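Side-chain contacts in putative tagatose-6-phosphate ketose/aldose isomerase (Escherichia coli, PDB 3C3J), which is of unconfirmed function but is built as a two-domain SIS-family protein, with two parallel-stranded alpha/beta domains in each chain: residues L244-L247 / K253-A256; R38-N43 / N155-L160; T178-C183 / Q338-L343. All blocks are in the same frame, centred on the assembly; numbering follows the deposited sequence.

Contact 1 of 3, residues L244-L247 / K253-A256; sequences LKVL and KLAA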
loop_
_atom_site.group_PDB
_atom_site.type_symbol
_atom_site.label_atom_id
_atom_site.label_comp_id
_atom_site.label_asym_id
_atom_site.label_seq_id
_atom_site.Cartn_x
_atom_site.Cartn_y
_atom_site.Cartn_z
ATOM N N LEU A 244 -4.107 -10.644 -5.506
ATOM C CA LEU A 244 -4.661 -10.205 -6.782
ATOM C C LEU A 244 -4.860 -11.393 -7.751
ATOM O O LEU A 244 -5.857 -11.445 -8.483
ATOM C CB LEU A 244 -3.771 -9.146 -7.425
ATOM C CG LEU A 244 -4.353 -8.566 -8.716
ATOM C CD1 LEU A 244 -5.767 -7.997 -8.481
ATOM C CD2 LEU A 244 -3.385 -7.534 -9.295
ATOM N N LYS A 245 -3.926 -12.340 -7.761
ATOM C CA LYS A 245 -4.063 -13.523 -8.611
ATOM C C LYS A 245 -5.360 -14.292 -8.336
ATOM O O LYS A 245 -6.066 -14.654 -9.273
ATOM C CB LYS A 245 -2.872 -14.476 -8.461
ATOM C CG LYS A 245 -1.669 -14.094 -9.260
ATOM C CD LYS A 245 -1.952 -14.277 -10.717
ATOM C CE LYS A 245 -1.004 -13.489 -11.552
ATOM N NZ LYS A 245 -1.057 -11.998 -11.387
ATOM N N VAL A 246 -5.654 -14.525 -7.059
ATOM C CA VAL A 246 -6.892 -15.206 -6.622
ATOM C C VAL A 246 -8.111 -14.467 -7.095
ATOM O O VAL A 246 -9.082 -15.045 -7.593
ATOM C CB VAL A 246 -7.022 -15.174 -5.066
ATOM C CG1 VAL A 246 -8.497 -15.453 -4.608
ATOM C CG2 VAL A 246 -6.061 -16.109 -4.468
ATOM N N LEU A 247 -8.062 -13.163 -6.907
ATOM C CA LEU A 247 -9.169 -12.317 -7.242
ATOM C C LEU A 247 -9.403 -12.357 -8.753
ATOM O O LEU A 247 -10.519 -12.605 -9.193
ATOM C CB LEU A 247 -8.889 -10.916 -6.752
ATOM C CG LEU A 247 -10.072 -10.015 -6.587
ATOM C CD1 LEU A 247 -10.960 -10.424 -5.398
ATOM C CD2 LEU A 247 -9.482 -8.593 -6.425
ATOM N N LYS A 253 -14.866 -14.136 -7.300
ATOM C CA LYS A 253 -15.690 -14.983 -6.440
ATOM C C LYS A 253 -15.053 -15.252 -5.096
ATOM O O LYS A 253 -15.742 -15.333 -4.087
ATOM C CB LYS A 253 -16.064 -16.281 -7.155
ATOM C CG LYS A 253 -16.899 -16.045 -8.429
ATOM C CD LYS A 253 -18.127 -15.137 -8.216
ATOM C CE LYS A 253 -18.670 -14.622 -9.554
ATOM N NZ LYS A 253 -17.604 -13.969 -10.385
ATOM N N LEU A 254 -13.741 -15.399 -5.052
ATOM C CA LEU A 254 -13.060 -15.488 -3.765
ATOM C C LEU A 254 -12.507 -14.113 -3.434
ATOM O O LEU A 254 -11.624 -13.609 -4.151
ATOM C CB LEU A 254 -11.926 -16.497 -3.873
ATOM C CG LEU A 254 -11.189 -17.001 -2.634
ATOM C CD1 LEU A 254 -12.085 -17.142 -1.380
ATOM C CD2 LEU A 254 -10.516 -18.348 -2.993
ATOM N N ALA A 255 -13.043 -13.496 -2.386
ATOM C CA ALA A 255 -12.543 -12.209 -1.902
ATOM C C ALA A 255 -11.116 -12.421 -1.390
ATOM O O ALA A 255 -10.851 -13.369 -0.642
ATOM C CB ALA A 255 -13.445 -11.659 -0.774
ATOM N N ALA A 256 -10.201 -11.540 -1.773
ATOM C CA ALA A 256 -8.793 -11.673 -1.371
ATOM C C ALA A 256 -8.241 -10.382 -0.761
ATOM O O ALA A 256 -8.539 -9.277 -1.219
ATOM C CB ALA A 256 -7.919 -12.161 -2.549
#

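Contact 2 of 3, residues R38-N43 / N155-L160; sequences RSALNN and NAFALL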
loop_
_atom_site.group_PDB
_atom_site.type_symbol
_atom_site.label_atom_id
_atom_site.label_comp_id
_atom_site.label_asym_id
_atom_site.label_seq_id
_atom_site.Cartn_x
_atom_site.Cartn_y
_atom_site.Cartn_z
ATOM N N ARG A 38 26.229 -7.145 -19.700
ATOM C CA ARG A 38 26.731 -6.514 -18.480
ATOM C C ARG A 38 27.557 -5.258 -18.744
ATOM O O ARG A 38 27.402 -4.238 -18.059
ATOM C CB ARG A 38 27.565 -7.506 -17.684
ATOM C CG ARG A 38 27.862 -7.136 -16.265
ATOM C CD ARG A 38 26.628 -7.331 -15.364
ATOM N NE ARG A 38 26.136 -6.063 -14.890
ATOM C CZ ARG A 38 25.110 -5.914 -14.047
ATOM N NH1 ARG A 38 24.780 -4.698 -13.656
ATOM N NH2 ARG A 38 24.426 -6.948 -13.604
ATOM N N SER A 39 28.459 -5.324 -19.713
ATOM C CA SER A 39 29.379 -4.198 -19.890
ATOM C C SER A 39 28.638 -2.968 -20.477
ATOM O O SER A 39 28.890 -1.839 -20.060
ATOM C CB SER A 39 30.612 -4.625 -20.678
ATOM O OG SER A 39 30.352 -4.602 -22.051
ATOM N N ALA A 40 27.695 -3.204 -21.384
ATOM C CA ALA A 40 26.758 -2.169 -21.860
ATOM C C ALA A 40 25.897 -1.563 -20.722
ATOM O O ALA A 40 25.751 -0.318 -20.611
ATOM C CB ALA A 40 25.851 -2.749 -22.931
ATOM N N LEU A 41 25.325 -2.436 -19.892
ATOM C CA LEU A 41 24.575 -2.005 -18.711
ATOM C C LEU A 41 25.422 -1.129 -17.830
ATOM O O LEU A 41 24.986 -0.058 -17.390
ATOM C CB LEU A 41 24.125 -3.193 -17.878
ATOM C CG LEU A 41 22.767 -3.768 -18.192
ATOM C CD1 LEU A 41 22.631 -5.104 -17.472
ATOM C CD2 LEU A 41 21.654 -2.743 -17.806
ATOM N N ASN A 42 26.618 -1.614 -17.525
ATOM C CA ASN A 42 27.520 -0.907 -16.635
ATOM C C ASN A 42 27.915 0.449 -17.212
ATOM O O ASN A 42 27.987 1.420 -16.474
ATOM C CB ASN A 42 28.772 -1.743 -16.317
ATOM C CG ASN A 42 28.480 -2.941 -15.440
ATOM O OD1 ASN A 42 27.355 -3.134 -14.960
ATOM N ND2 ASN A 42 29.501 -3.762 -15.222
ATOM N N ASN A 43 28.139 0.525 -18.523
ATOM C CA ASN A 43 28.452 1.807 -19.168
ATOM C C ASN A 43 27.322 2.823 -19.028
ATOM O O ASN A 43 27.556 4.027 -18.928
ATOM C CB ASN A 43 28.734 1.615 -20.656
ATOM C CG ASN A 43 30.057 0.923 -20.912
ATOM O OD1 ASN A 43 30.844 0.691 -19.987
ATOM N ND2 ASN A 43 30.311 0.585 -22.184
ATOM N N ASN A 155 18.951 8.776 -23.408
ATOM C CA ASN A 155 18.769 8.786 -21.947
ATOM C C ASN A 155 18.196 7.465 -21.420
ATOM O O ASN A 155 17.817 7.393 -20.265
ATOM C CB ASN A 155 17.933 10.028 -21.479
ATOM C CG ASN A 155 16.393 9.936 -21.777
ATOM O OD1 ASN A 155 15.935 9.198 -22.668
ATOM N ND2 ASN A 155 15.591 10.724 -21.012
ATOM N N ALA A 156 18.189 6.421 -22.252
ATOM C CA ALA A 156 17.451 5.185 -21.949
ATOM C C ALA A 156 18.238 3.955 -22.356
ATOM O O ALA A 156 19.007 3.998 -23.326
ATOM C CB ALA A 156 16.127 5.199 -22.640
ATOM N N PHE A 157 18.067 2.876 -21.602
ATOM C CA PHE A 157 18.662 1.584 -21.920
ATOM C C PHE A 157 17.596 0.550 -21.590
ATOM O O PHE A 157 17.223 0.410 -20.442
ATOM C CB PHE A 157 19.912 1.340 -21.073
ATOM C CG PHE A 157 20.656 0.060 -21.412
ATOM C CD1 PHE A 157 21.868 0.115 -22.091
ATOM C CD2 PHE A 157 20.158 -1.181 -21.039
ATOM C CE1 PHE A 157 22.561 -1.050 -22.406
ATOM C CE2 PHE A 157 20.840 -2.353 -21.359
ATOM C CZ PHE A 157 22.045 -2.284 -22.039
ATOM N N ALA A 158 17.118 -0.160 -22.589
ATOM C CA ALA A 158 16.012 -1.088 -22.394
ATOM C C ALA A 158 16.526 -2.501 -22.307
ATOM O O ALA A 158 17.424 -2.917 -23.044
ATOM C CB ALA A 158 15.025 -0.986 -23.490
ATOM N N LEU A 159 15.919 -3.243 -21.393
ATOM C CA LEU A 159 16.260 -4.627 -21.183
ATOM C C LEU A 159 15.051 -5.498 -21.565
ATOM O O LEU A 159 13.970 -5.395 -20.985
ATOM C CB LEU A 159 16.678 -4.805 -19.743
ATOM C CG LEU A 159 17.165 -6.131 -19.234
ATOM C CD1 LEU A 159 18.334 -6.649 -20.094
ATOM C CD2 LEU A 159 17.570 -5.889 -17.748
ATOM N N LEU A 160 15.265 -6.360 -22.536
ATOM C CA LEU A 160 14.218 -7.241 -23.041
ATOM C C LEU A 160 14.225 -8.582 -22.312
ATOM O O LEU A 160 15.290 -9.203 -22.156
ATOM C CB LEU A 160 14.438 -7.454 -24.538
ATOM C CG LEU A 160 13.319 -8.134 -25.323
ATOM C CD1 LEU A 160 12.019 -7.325 -25.295
ATOM C CD2 LEU A 160 13.804 -8.378 -26.782
#

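Contact 3 of 3, residues T178-C183 / Q338-L343; sequences TMMASC and QAFCFL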
loop_
_atom_site.group_PDB
_atom_site.type_symbol
_atom_site.label_atom_id
_atom_site.label_comp_id
_atom_site.label_asym_id
_atom_site.label_seq_id
_atom_site.Cartn_x
_atom_site.Cartn_y
_atom_site.Cartn_z
ATOM N N THR A 178 10.146 -12.836 -13.879
ATOM C CA THR A 178 11.379 -12.674 -14.643
ATOM C C THR A 178 11.864 -11.220 -14.622
ATOM O O THR A 178 13.067 -10.953 -14.457
ATOM C CB THR A 178 11.268 -13.265 -16.087
ATOM O OG1 THR A 178 10.754 -14.608 -16.011
ATOM C CG2 THR A 178 12.656 -13.272 -16.767
HETATM N N MSE A 179 10.926 -10.279 -14.704
HETATM C CA MSE A 179 11.258 -8.866 -14.566
HETATM C C MSE A 179 11.843 -8.569 -13.193
HETATM O O MSE A 179 12.818 -7.831 -13.101
HETATM C CB MSE A 179 10.031 -7.980 -14.843
HETATM C CG MSE A 179 9.676 -7.941 -16.327
HETATM SE SE MSE A 179 8.243 -6.667 -16.783
HETATM C CE MSE A 179 6.902 -7.268 -15.561
HETATM N N MSE A 180 11.267 -9.168 -12.146
HETATM C CA MSE A 180 11.740 -8.965 -10.798
HETATM C C MSE A 180 13.171 -9.475 -10.587
HETATM O O MSE A 180 14.012 -8.778 -10.023
HETATM C CB MSE A 180 10.804 -9.618 -9.782
HETATM C CG MSE A 180 11.220 -9.328 -8.356
HETATM SE SE MSE A 180 9.727 -9.514 -7.117
HETATM C CE MSE A 180 9.201 -11.402 -7.496
ATOM N N ALA A 181 13.427 -10.700 -11.028
ATOM C CA ALA A 181 14.764 -11.308 -10.950
ATOM C C ALA A 181 15.772 -10.501 -11.751
ATOM O O ALA A 181 16.905 -10.301 -11.309
ATOM C CB ALA A 181 14.727 -12.745 -11.461
ATOM N N SER A 182 15.351 -10.020 -12.922
ATOM C CA SER A 182 16.232 -9.193 -13.761
ATOM C C SER A 182 16.624 -7.879 -13.063
ATOM O O SER A 182 17.803 -7.512 -13.044
ATOM C CB SER A 182 15.606 -8.919 -15.126
ATOM O OG SER A 182 15.239 -10.148 -15.743
ATOM N N CYS A 183 15.642 -7.186 -12.497
ATOM C CA CYS A 183 15.899 -5.938 -11.784
ATOM C C CYS A 183 16.870 -6.138 -10.616
ATOM O O CYS A 183 17.824 -5.394 -10.485
ATOM C CB CYS A 183 14.605 -5.291 -11.287
ATOM S SG CYS A 183 14.860 -3.578 -10.719
ATOM N N GLN A 338 13.160 -15.550 -1.360
ATOM C CA GLN A 338 11.945 -16.254 -0.903
ATOM C C GLN A 338 10.652 -15.873 -1.616
ATOM O O GLN A 338 9.758 -16.705 -1.750
ATOM C CB GLN A 338 11.687 -15.970 0.579
ATOM C CG GLN A 338 12.597 -16.691 1.551
ATOM C CD GLN A 338 11.870 -17.030 2.847
ATOM O OE1 GLN A 338 11.328 -16.147 3.558
ATOM N NE2 GLN A 338 11.845 -18.295 3.158
ATOM N N ALA A 339 10.528 -14.602 -1.996
ATOM C CA ALA A 339 9.342 -14.101 -2.676
ATOM C C ALA A 339 9.005 -15.005 -3.867
ATOM O O ALA A 339 7.847 -15.324 -4.096
ATOM C CB ALA A 339 9.547 -12.645 -3.155
ATOM N N PHE A 340 10.027 -15.432 -4.597
ATOM C CA PHE A 340 9.852 -16.325 -5.760
ATOM C C PHE A 340 9.211 -17.667 -5.363
ATOM O O PHE A 340 8.253 -18.133 -5.990
ATOM C CB PHE A 340 11.187 -16.532 -6.467
ATOM C CG PHE A 340 11.716 -15.276 -7.099
ATOM C CD1 PHE A 340 11.417 -14.962 -8.415
ATOM C CD2 PHE A 340 12.501 -14.400 -6.375
ATOM C CE1 PHE A 340 11.892 -13.790 -8.976
ATOM C CE2 PHE A 340 12.998 -13.213 -6.945
ATOM C CZ PHE A 340 12.684 -12.907 -8.230
ATOM N N CYS A 341 9.716 -18.256 -4.295
ATOM C CA CYS A 341 9.168 -19.504 -3.741
ATOM C C CYS A 341 7.704 -19.360 -3.328
ATOM O O CYS A 341 6.884 -20.182 -3.703
ATOM C CB CYS A 341 9.969 -19.942 -2.528
ATOM S SG CYS A 341 11.782 -20.069 -2.798
ATOM N N PHE A 342 7.377 -18.311 -2.572
ATOM C CA PHE A 342 5.990 -18.109 -2.125
ATOM C C PHE A 342 5.050 -17.934 -3.311
ATOM O O PHE A 342 3.953 -18.496 -3.324
ATOM C CB PHE A 342 5.878 -16.909 -1.194
ATOM C CG PHE A 342 6.634 -17.068 0.107
ATOM C CD1 PHE A 342 6.392 -18.152 0.943
ATOM C CD2 PHE A 342 7.571 -16.127 0.495
ATOM C CE1 PHE A 342 7.091 -18.296 2.146
ATOM C CE2 PHE A 342 8.268 -16.252 1.693
ATOM C CZ PHE A 342 8.025 -17.347 2.525
ATOM N N LEU A 343 5.483 -17.169 -4.308
ATOM C CA LEU A 343 4.689 -16.939 -5.494
ATOM C C LEU A 343 4.331 -18.227 -6.254
ATOM O O LEU A 343 3.247 -18.315 -6.810
ATOM C CB LEU A 343 5.375 -15.910 -6.423
ATOM C CG LEU A 343 5.223 -14.467 -5.923
ATOM C CD1 LEU A 343 6.039 -13.519 -6.797
ATOM C CD2 LEU A 343 3.747 -13.987 -5.797
#

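Contact 1 of 3, residues L244-L247 / K253-A256
V246 and L247 meet no ring or planar side chain across this contact; the flat group between them is the peptide that joins L254 to A255. The two residues approach its oxygen from opposite sides of the peptide plane. On one side L247 CD1 stands 3.5 Å from L254 O; on the other V246 CG1 lies 3.7 Å from the same atom. Beyond the peptide, L247 CD1 also comes within 3.9 Å of A256 N, so this methyl lies along the backbone of the strand.

V246 does most of the side-chain work. Its CG1 is anti to the backbone N (chi1 161°), which sends that methyl out to L254 while CB stays over A256. V246 CG1 is 3.7 Å from L254 CB, the two side chains crossing at a slant, and 3.9 Å from A256 CB. All of this is buried, and the side-chain contacts are apolar, with no hydrogen bond between the segments. T250, in the turn between them, ties the ends: its OG1 bonds to V246 O and to L254 N. I227 of strand 226-231 packs against V246, L254 and A256, and R226 of the second subunit packs on A255.

This is the return half of a beta-alpha-beta crossover, in which helix 235-249 lies against strands 226-231 and 255-259 in the parallel sheet of the second SIS domain.

Contact 2 of 3, residues R38-N43 / N155-L160
F157 reaches from the 155-160 segment to helix 23-49 and is met there by A40 and L41. Its CG is anti to the backbone N (chi1 -176°), which extends the ring away from its own backbone and under the helix. The closely packed part lies round the outer half of the ring. L41 covers one face, with CA and CD2 both above it: CD2 is 3.7 Å from F157 CE2, the leucine side chain running at about a right angle to the phenylalanine, and L41 CA sits 4.1 Å above the ring plane, displaced toward the rim. A40 CB meets the rim, 3.7 Å from F157 CE1, and A40 O is equally near that carbon, coming in obliquely.

Burial falls off from L41 over the face to A40 at the rim. L41 is buried and shares the L136 side chain of strand 133-139 with F157, whereas A40 and F157 itself stay partly exposed. Farther round the helix, S39 and N43 face solvent, and a polar clamp takes over from apolar packing. R38 grips N42 OD1 side-on with two nitrogens, NE at 3.2 Å and NH1 at 3.3 Å, both with the oxygen close to the guanidinium plane. L41 CD1 covers one face of that guanidinium, 4.3 Å above its centre. R38 also bonds to the carbonyls of A185 and V186, which, with the N42 bonds, probably limits the rotation of the guanidinium.

The contact lays a long N-terminal helix against the approach to strand 159-160, one of the two outermost strands within this chain of the first SIS domain's five-stranded parallel alpha/beta sheet.

Contact 3 of 3, residues T178-C183 / Q338-L343
The side chains of M180 and F340 come from opposite directions and overlap, the selenomethionine lying above the phenylalanine ring. Its methyl does the touching: M180 CE stands 4.0 Å from the centroid of the F340 ring, 19° off the normal, a CH-pi contact over the face with a shift toward the rim. The selenium lies farther out and obliquely, M180 SE being 5.2 Å from the F340 centroid, so this is a Met-aromatic pair led by the methyl. A bend at the last torsion (chi3 57°) after an extended start folds CE back over the ring. The same methyl meets L343 tip to tip, M180 CE lying 3.9 Å from L343 CD1.

A181 closes the end of the ring instead of its face. A181 N is in the ring plane at the edge, 3.6 Å from F340 CZ, and A181 CB is 3.8 Å from the same carbon. F340 thus points its tip into the backbone of helix 174-187. One turn of that helix has an extra tie: S182 OG bonds to T178 O at 2.6 Å, on the opposite face of the carbonyl from S182 N.

The segments run nearly antiparallel (172°) with axes 11.4 Å apart, a separation bridged by these long side chains. I70 and I71 of helix 63-79 pack on M180, while V200 and C204 of helix 198-210 pack on F340, whose ring also meets W27 and F197 edge-to-face. Helices 174-187 and 335-356, one from each SIS domain, therefore join amid helices 23-49, 63-79 and 198-210.

How the contacts relate
The three contacts spread across the two-domain chain. Contact 2 sets helix 23-49 against the first SIS domain, and contact 1 lies in the second; their centres lie 37 Å apart on opposite sides of the chain's centre. Contact 3 is 21 Å from each, centre to centre, and joins helices of the two domains. Along the sequence contact 2 closes first, and strand 159-160 leads on to helix 174-187 of contact 3. Contact 1 then forms entirely between the two segments of contact 3. Contacts 1 and 2 thus pack a helix against the edge region of each sheet, and a buried helix pair links the two domains; among the three, only contact 1 touches the second subunit.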